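Local structure of putative Chlorite dismutase TA0507 (Thermoplasma acidophilum, 3DTZ) at residues Y83-N87 and P88-I92; A216-R219 and K220-K224. The protein is of unknown function but belongs to the chlorite dismutase family, and so probably binds heme and may act as an oxidoreductase. All blocks are in the same frame, centred on the assembly; numbering follows the deposited sequence.

Interaction 1 of 2, residues Y83-N87 and P88-I92; sequences YSSRN and PDLMI
An N-cap at the turn from strand 79-85 into helix 88-102, in the first of the two ferredoxin-like alpha+beta halves of the chlorite dismutase fold, joins Asn87 to the first turn of the helix. The N-cap oxygen Asn87 OD1 takes the amide of Asp89 at 2.9 Å from N, the donor tilted 28° from the carbonyl plane, and, weakly, the amide of Leu90. A chi1 of -169° sets Asn87 CG beside the carbonyl carbon, which brings OD1 to both amides, while Met91 N bonds to Asn87 O at 3.1 Å. Leu90 crosses Asn87 at about a right angle, its CG 3.7 Å from Asn87 CB. Water 2 joins Asn87 ND2 to Asp89 OD2, tying the polar ends of two side chains lying side by side. Before the cap, Ser85 OG accepts from Asn87 N at 2.9 Å, an ST turn, and also bonds to Gly63 O. Deeper in, selenomethionine Met91, bent at chi2 and chi3, folds back over the strand: SE rests 3.7 Å from Ser85 CB and lies at the edge of the Tyr83 ring, a Met-aromatic contact, while Phe58 meets the same ring. Tyr73 OH of a second subunit bonds to Pro88 O. The methyl CE of Met91 comes obliquely to Tyr83 CE1 at 3.6 Å, and water 1 bridges Tyr83 OH and Met91 O, to which it donates at 2.7 Å.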
ATOM      1  N   TYR D  83      -2.560  25.643   7.547  1.00 13.39           N
ATOM      2  CA  TYR D  83      -1.971  26.991   7.745  1.00 12.79           C
ATOM      3  C   TYR D  83      -1.376  27.497   6.438  1.00 13.28           C
ATOM      4  O   TYR D  83      -1.064  26.680   5.541  1.00 11.93           O
ATOM      5  CB  TYR D  83      -0.883  26.984   8.838  1.00 12.39           C
ATOM      6  CG  TYR D  83       0.174  25.934   8.656  1.00 14.39           C
ATOM      7  CD1 TYR D  83       1.319  26.182   7.893  1.00 13.73           C
ATOM      8  CD2 TYR D  83      -0.005  24.650   9.194  1.00 14.26           C
ATOM      9  CE1 TYR D  83       2.295  25.162   7.720  1.00 13.59           C
ATOM     10  CE2 TYR D  83       0.933  23.662   9.029  1.00 14.52           C
ATOM     11  CZ  TYR D  83       2.074  23.919   8.300  1.00 14.33           C
ATOM     12  OH  TYR D  83       2.969  22.889   8.138  1.00 17.39           O
ATOM     13  N   SER D  84      -1.170  28.813   6.365  1.00 13.25           N
ATOM     14  CA  SER D  84      -0.728  29.479   5.128  1.00 13.40           C
ATOM     15  C   SER D  84       0.248  30.615   5.438  1.00 13.62           C
ATOM     16  O   SER D  84       0.144  31.236   6.482  1.00 11.86           O
ATOM     17  CB  SER D  84      -1.929  30.032   4.350  1.00 13.73           C
ATOM     18  OG  SER D  84      -3.023  29.119   4.340  1.00 15.57           O
ATOM     19  N   SER D  85       1.165  30.892   4.508  1.00 13.41           N
ATOM     20  CA  SER D  85       2.149  31.981   4.649  1.00 13.73           C
ATOM     21  C   SER D  85       2.782  32.266   3.292  1.00 14.25           C
ATOM     22  O   SER D  85       2.920  31.365   2.489  1.00 14.97           O
ATOM     23  CB  SER D  85       3.296  31.568   5.586  1.00 13.44           C
ATOM     24  OG  SER D  85       4.253  32.643   5.739  1.00 14.70           O
ATOM     25  N   ARG D  86       3.177  33.517   3.054  1.00 14.36           N
ATOM     26  CA  ARG D  86       3.968  33.840   1.870  0.50 14.57           C
ATOM     27  C   ARG D  86       5.419  33.416   2.041  1.00 15.08           C
ATOM     28  O   ARG D  86       6.161  33.370   1.062  1.00 16.95           O
ATOM     29  CB  ARG D  86       3.887  35.341   1.536  0.50 14.41           C
ATOM     30  CG  ARG D  86       2.524  35.751   1.013  0.50 13.39           C
ATOM     31  CD  ARG D  86       2.506  37.156   0.426  0.50 13.82           C
ATOM     32  NE  ARG D  86       1.220  37.381  -0.235  0.50 12.32           N
ATOM     33  CZ  ARG D  86       0.131  37.881   0.348  0.50 14.49           C
ATOM     34  NH1 ARG D  86       0.148  38.260   1.627  0.50 14.93           N
ATOM     35  NH2 ARG D  86      -0.990  38.022  -0.366  0.50 14.19           N
ATOM     36  N   ASN D  87       5.806  33.080   3.274  1.00 15.22           N
ATOM     37  CA  ASN D  87       7.221  32.788   3.603  1.00 16.57           C
ATOM     38  C   ASN D  87       7.489  31.279   3.641  1.00 16.67           C
ATOM     39  O   ASN D  87       7.053  30.599   4.574  1.00 15.95           O
ATOM     40  CB  ASN D  87       7.620  33.427   4.945  1.00 16.28           C
ATOM     41  CG  ASN D  87       9.136  33.389   5.194  1.00 18.46           C
ATOM     42  OD1 ASN D  87       9.842  32.515   4.694  1.00 18.09           O
ATOM     43  ND2 ASN D  87       9.633  34.362   5.953  1.00 19.73           N
ATOM     44  N   PRO D  88       8.242  30.763   2.656  1.00 17.75           N
ATOM     45  CA  PRO D  88       8.497  29.315   2.594  1.00 18.40           C
ATOM     46  C   PRO D  88       9.359  28.789   3.751  1.00 17.84           C
ATOM     47  O   PRO D  88       9.277  27.607   4.086  1.00 18.19           O
ATOM     48  CB  PRO D  88       9.176  29.123   1.232  1.00 18.88           C
ATOM     49  CG  PRO D  88       9.764  30.429   0.896  1.00 19.04           C
ATOM     50  CD  PRO D  88       8.914  31.496   1.568  1.00 19.21           C
ATOM     51  N   ASP D  89      10.140  29.680   4.364  1.00 18.73           N
ATOM     52  CA  ASP D  89      10.913  29.406   5.584  1.00 18.78           C
ATOM     53  C   ASP D  89       9.984  29.226   6.771  1.00 16.95           C
ATOM     54  O   ASP D  89      10.159  28.320   7.581  1.00 16.07           O
ATOM     55  CB  ASP D  89      11.935  30.549   5.825  1.00 20.74           C
ATOM     56  CG  ASP D  89      12.711  30.415   7.153  1.00 25.92           C
ATOM     57  OD1 ASP D  89      13.295  29.335   7.413  1.00 30.12           O
ATOM     58  OD2 ASP D  89      12.749  31.411   7.925  1.00 31.50           O
ATOM     59  N   LEU D  90       8.970  30.071   6.869  1.00 16.60           N
ATOM     60  CA  LEU D  90       7.935  29.853   7.869  1.00 15.94           C
ATOM     61  C   LEU D  90       7.176  28.553   7.640  1.00 14.79           C
ATOM     62  O   LEU D  90       6.705  27.954   8.591  1.00 14.84           O
ATOM     63  CB  LEU D  90       6.983  31.047   7.952  1.00 15.75           C
ATOM     64  CG  LEU D  90       7.619  32.365   8.455  1.00 16.55           C
ATOM     65  CD1 LEU D  90       6.526  33.375   8.618  1.00 18.38           C
ATOM     66  CD2 LEU D  90       8.362  32.144   9.780  1.00 20.16           C
HETATM   67  N   MSE D  91       7.045  28.121   6.388  1.00 14.44           N
HETATM   68  CA  MSE D  91       6.293  26.889   6.103  1.00 13.87           C
HETATM   69  C   MSE D  91       7.056  25.666   6.638  1.00 14.90           C
HETATM   70  O   MSE D  91       6.460  24.759   7.230  1.00 14.87           O
HETATM   71  CB  MSE D  91       5.979  26.747   4.594  1.00 14.44           C
HETATM   72  CG  MSE D  91       5.015  27.844   4.046  1.00 13.01           C
HETATM   73 SE   MSE D  91       3.317  27.900   5.010  0.75 17.81          SE
HETATM   74  CE  MSE D  91       2.461  26.330   4.311  1.00 17.05           C
ATOM     75  N   ILE D  92       8.368  25.636   6.427  1.00 14.51           N
ATOM     76  CA  ILE D  92       9.149  24.478   6.923  1.00 14.81           C
ATOM     77  C   ILE D  92       9.250  24.526   8.468  1.00 14.43           C
ATOM     78  O   ILE D  92       9.127  23.494   9.147  1.00 13.09           O
ATOM     79  CB  ILE D  92      10.526  24.342   6.216  1.00 15.14           C
ATOM     80  CG1 ILE D  92      11.291  23.107   6.760  1.00 15.47           C
ATOM     81  CG2 ILE D  92      11.376  25.595   6.337  1.00 14.89           C
ATOM     82  CD1 ILE D  92      10.557  21.827   6.504  1.00 15.98           C
TER
HETATM   83  O   HOH W   1       4.600  23.294   5.915  1.00 17.54           O
HETATM   84  O   HOH W   2      12.167  33.755   7.479  1.00 33.43           O

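Interaction 2 of 2, residues A216-R219 and K220-K224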
ATOM      1  N   ALA D 216     -20.111  17.357 -15.144  1.00 18.74           N
ATOM      2  CA  ALA D 216     -19.208  18.182 -15.960  1.00 19.28           C
ATOM      3  C   ALA D 216     -18.197  17.348 -16.765  1.00 19.60           C
ATOM      4  O   ALA D 216     -17.634  16.377 -16.250  1.00 19.06           O
ATOM      5  CB  ALA D 216     -18.481  19.181 -15.083  1.00 19.09           C
ATOM      6  N   ARG D 217     -17.973  17.740 -18.024  1.00 20.30           N
ATOM      7  CA  ARG D 217     -16.988  17.107 -18.900  1.00 21.06           C
ATOM      8  C   ARG D 217     -15.576  17.066 -18.278  1.00 20.51           C
ATOM      9  O   ARG D 217     -14.798  16.135 -18.551  1.00 20.61           O
ATOM     10  CB  ARG D 217     -16.903  17.842 -20.256  1.00 20.85           C
ATOM     11  CG  ARG D 217     -18.162  17.831 -21.108  1.00 22.80           C
ATOM     12  CD  ARG D 217     -17.853  18.383 -22.524  1.00 23.04           C
ATOM     13  NE  ARG D 217     -17.829  19.851 -22.558  1.00 27.58           N
ATOM     14  CZ  ARG D 217     -17.033  20.592 -23.329  1.00 29.41           C
ATOM     15  NH1 ARG D 217     -16.150  20.025 -24.142  1.00 31.74           N
ATOM     16  NH2 ARG D 217     -17.111  21.920 -23.282  1.00 30.01           N
ATOM     17  N   ALA D 218     -15.263  18.077 -17.465  1.00 20.42           N
ATOM     18  CA  ALA D 218     -13.968  18.169 -16.745  1.00 20.58           C
ATOM     19  C   ALA D 218     -13.598  16.859 -16.042  1.00 20.28           C
ATOM     20  O   ALA D 218     -12.428  16.476 -16.009  1.00 20.89           O
ATOM     21  CB  ALA D 218     -13.989  19.330 -15.747  1.00 20.53           C
ATOM     22  N   ARG D 219     -14.607  16.151 -15.525  1.00 19.84           N
ATOM     23  CA  ARG D 219     -14.404  14.863 -14.827  1.00 19.35           C
ATOM     24  C   ARG D 219     -13.641  13.803 -15.636  1.00 20.30           C
ATOM     25  O   ARG D 219     -12.970  12.934 -15.057  1.00 19.10           O
ATOM     26  CB  ARG D 219     -15.744  14.282 -14.391  1.00 18.79           C
ATOM     27  CG  ARG D 219     -16.494  15.153 -13.383  1.00 19.04           C
ATOM     28  CD  ARG D 219     -15.687  15.426 -12.111  1.00 20.65           C
ATOM     29  NE  ARG D 219     -15.172  14.214 -11.460  1.00 21.17           N
ATOM     30  CZ  ARG D 219     -14.399  14.211 -10.365  1.00 21.00           C
ATOM     31  NH1 ARG D 219     -14.058  15.354  -9.760  1.00 19.17           N
ATOM     32  NH2 ARG D 219     -13.977  13.057  -9.847  1.00 20.47           N
ATOM     33  N   LYS D 220     -13.749  13.881 -16.961  1.00 19.81           N
ATOM     34  CA  LYS D 220     -13.152  12.876 -17.834  1.00 21.60           C
ATOM     35  C   LYS D 220     -11.628  12.835 -17.683  1.00 21.76           C
ATOM     36  O   LYS D 220     -11.013  11.798 -17.928  1.00 22.03           O
ATOM     37  CB  LYS D 220     -13.527  13.126 -19.302  1.00 21.82           C
ATOM     38  CG  LYS D 220     -15.002  12.871 -19.622  1.00 23.05           C
ATOM     39  CD  LYS D 220     -15.281  12.929 -21.112  1.00 22.96           C
ATOM     40  CE  LYS D 220     -15.424  14.352 -21.622  1.00 24.38           C
ATOM     41  NZ  LYS D 220     -15.700  14.325 -23.107  1.00 24.22           N
ATOM     42  N   TRP D 221     -11.041  13.957 -17.263  1.00 21.56           N
ATOM     43  CA  TRP D 221      -9.593  14.061 -17.136  1.00 21.76           C
ATOM     44  C   TRP D 221      -9.096  14.086 -15.686  1.00 21.76           C
ATOM     45  O   TRP D 221      -7.884  14.140 -15.460  1.00 22.24           O
ATOM     46  CB  TRP D 221      -9.068  15.297 -17.870  1.00 22.45           C
ATOM     47  CG  TRP D 221      -9.266  15.265 -19.363  1.00 23.38           C
ATOM     48  CD1 TRP D 221      -8.420  14.747 -20.300  1.00 24.34           C
ATOM     49  CD2 TRP D 221     -10.380  15.802 -20.075  1.00 24.15           C
ATOM     50  NE1 TRP D 221      -8.951  14.920 -21.574  1.00 25.09           N
ATOM     51  CE2 TRP D 221     -10.150  15.575 -21.456  1.00 24.49           C
ATOM     52  CE3 TRP D 221     -11.554  16.458 -19.681  1.00 23.94           C
ATOM     53  CZ2 TRP D 221     -11.063  15.960 -22.436  1.00 24.81           C
ATOM     54  CZ3 TRP D 221     -12.449  16.852 -20.654  1.00 24.64           C
ATOM     55  CH2 TRP D 221     -12.200  16.606 -22.018  1.00 24.62           C
ATOM     56  N   ILE D 222     -10.017  14.053 -14.725  1.00 21.01           N
ATOM     57  CA  ILE D 222      -9.661  14.205 -13.304  1.00 20.37           C
ATOM     58  C   ILE D 222      -9.375  12.842 -12.670  1.00 22.31           C
ATOM     59  O   ILE D 222     -10.151  11.871 -12.854  1.00 21.60           O
ATOM     60  CB  ILE D 222     -10.758  14.971 -12.531  1.00 20.08           C
ATOM     61  CG1 ILE D 222     -10.785  16.422 -13.012  1.00 17.62           C
ATOM     62  CG2 ILE D 222     -10.545  14.854 -10.992  1.00 18.29           C
ATOM     63  CD1 ILE D 222     -11.949  17.268 -12.481  1.00 19.66           C
ATOM     64  N   ILE D 223      -8.246  12.752 -11.968  1.00 22.41           N
ATOM     65  CA  ILE D 223      -7.875  11.527 -11.249  1.00 24.93           C
ATOM     66  C   ILE D 223      -7.348  11.786  -9.811  1.00 25.91           C
ATOM     67  O   ILE D 223      -7.140  12.937  -9.401  1.00 25.27           O
ATOM     68  CB  ILE D 223      -6.828  10.673 -12.054  1.00 25.11           C
ATOM     69  CG1 ILE D 223      -5.562  11.474 -12.355  1.00 26.60           C
ATOM     70  CG2 ILE D 223      -7.442  10.106 -13.374  1.00 26.20           C
ATOM     71  CD1 ILE D 223      -4.458  10.674 -13.014  1.00 26.06           C
ATOM     72  N   LYS D 224      -7.134  10.684  -9.079  1.00 27.18           N
ATOM     73  CA  LYS D 224      -6.367  10.622  -7.814  1.00 28.16           C
ATOM     74  C   LYS D 224      -6.796  11.583  -6.671  1.00 27.97           C
ATOM     75  O   LYS D 224      -5.950  12.150  -5.932  1.00 27.84           O
ATOM     76  CB  LYS D 224      -4.847  10.652  -8.105  1.00 28.64           C
ATOM     77  CG  LYS D 224      -4.421   9.422  -8.915  1.00 30.15           C
ATOM     78  CD  LYS D 224      -2.925   9.150  -8.891  1.00 34.01           C
ATOM     79  CE  LYS D 224      -2.247   9.619 -10.169  1.00 37.81           C
ATOM     80  NZ  LYS D 224      -2.067  11.097 -10.182  1.00 39.23           N
TER
HETATM   81  O   HOH W   3     -15.391  16.778 -24.163  1.00 41.36           O
HETATM   82  O   HOH W   4     -13.257  11.706 -12.736  1.00 29.80           O
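The Arg219 guanidinium has Ile222 CG2 over one face, 3.6 Å above the plane and offset toward the rim; the Trp221 indole has Lys220 CB over one face, also toward the rim, and Ala218 O at its edge, in the ring plane. Arg219 reaches Ile222 because its chain bends twice, at chi2 and chi3 (-58° and -53°), and the two side chains cross obliquely, NH1 of Arg219 lying 3.8 Å from CG2 of Ile222. Beyond this methyl-on-guanidinium packing the guanidinium forms a salt bridge through NH2 to Glu225. The other branch of Ile222 turns to the backbone, CG1 standing 3.4 Å from Ala218 O. Arg217 O meets the benzo rim of Trp221 obliquely, 3.2 Å from CZ3, and Trp151 meets the indole at a steep angle. The aliphatic part of Lys220 doubles back along the turn, bent at chi3 (-81°), which lays CE 3.6 Å from Arg217 O and alongside Arg217 CB. Lys220 NZ gives a 2.7 Å bond to water 3, which also accepts weakly from Arg217 NH1; the two like charges thus share a water without touching, and Arg217 NH2 has its own salt bridge to Glu161 on helix 156-172. Four successive backbone bonds wind the chain: Arg219 N to Ala216 O, Lys220 N to Arg217 O at 3.0 Å, Trp221 N to Ala218 O, and Ile222 N to Arg219 O. Water 4 donates to both Arg219 O, at 2.6 Å, and Ile222 O, bridging the last turn to the strand. Successive i to i+3 bonds of this kind are characteristic of a short 3-10-like turn, which here leads from the loop after helix 203-213 into the short strand 222-223, paired antiparallel with strand 139-147.

Both contacts are local turns at the ends of strands in the same antiparallel sheet, but their centres lie about 31 Å apart and their nearest atoms about 19 Å, without touching. Interaction 1 leaves a strand for a helix and is partly buried, pairing a polar cap with a buried Met-aromatic contact. Interaction 2 enters a strand from a helical turn at the surface, where the aliphatic parts of long basic side chains pack and their charged ends go to acidic partners or water. Each also meets another copy of the protein, residues 83-92 the second subunit, and residues 216-224 the third, through Lys220 packing on its Leu153.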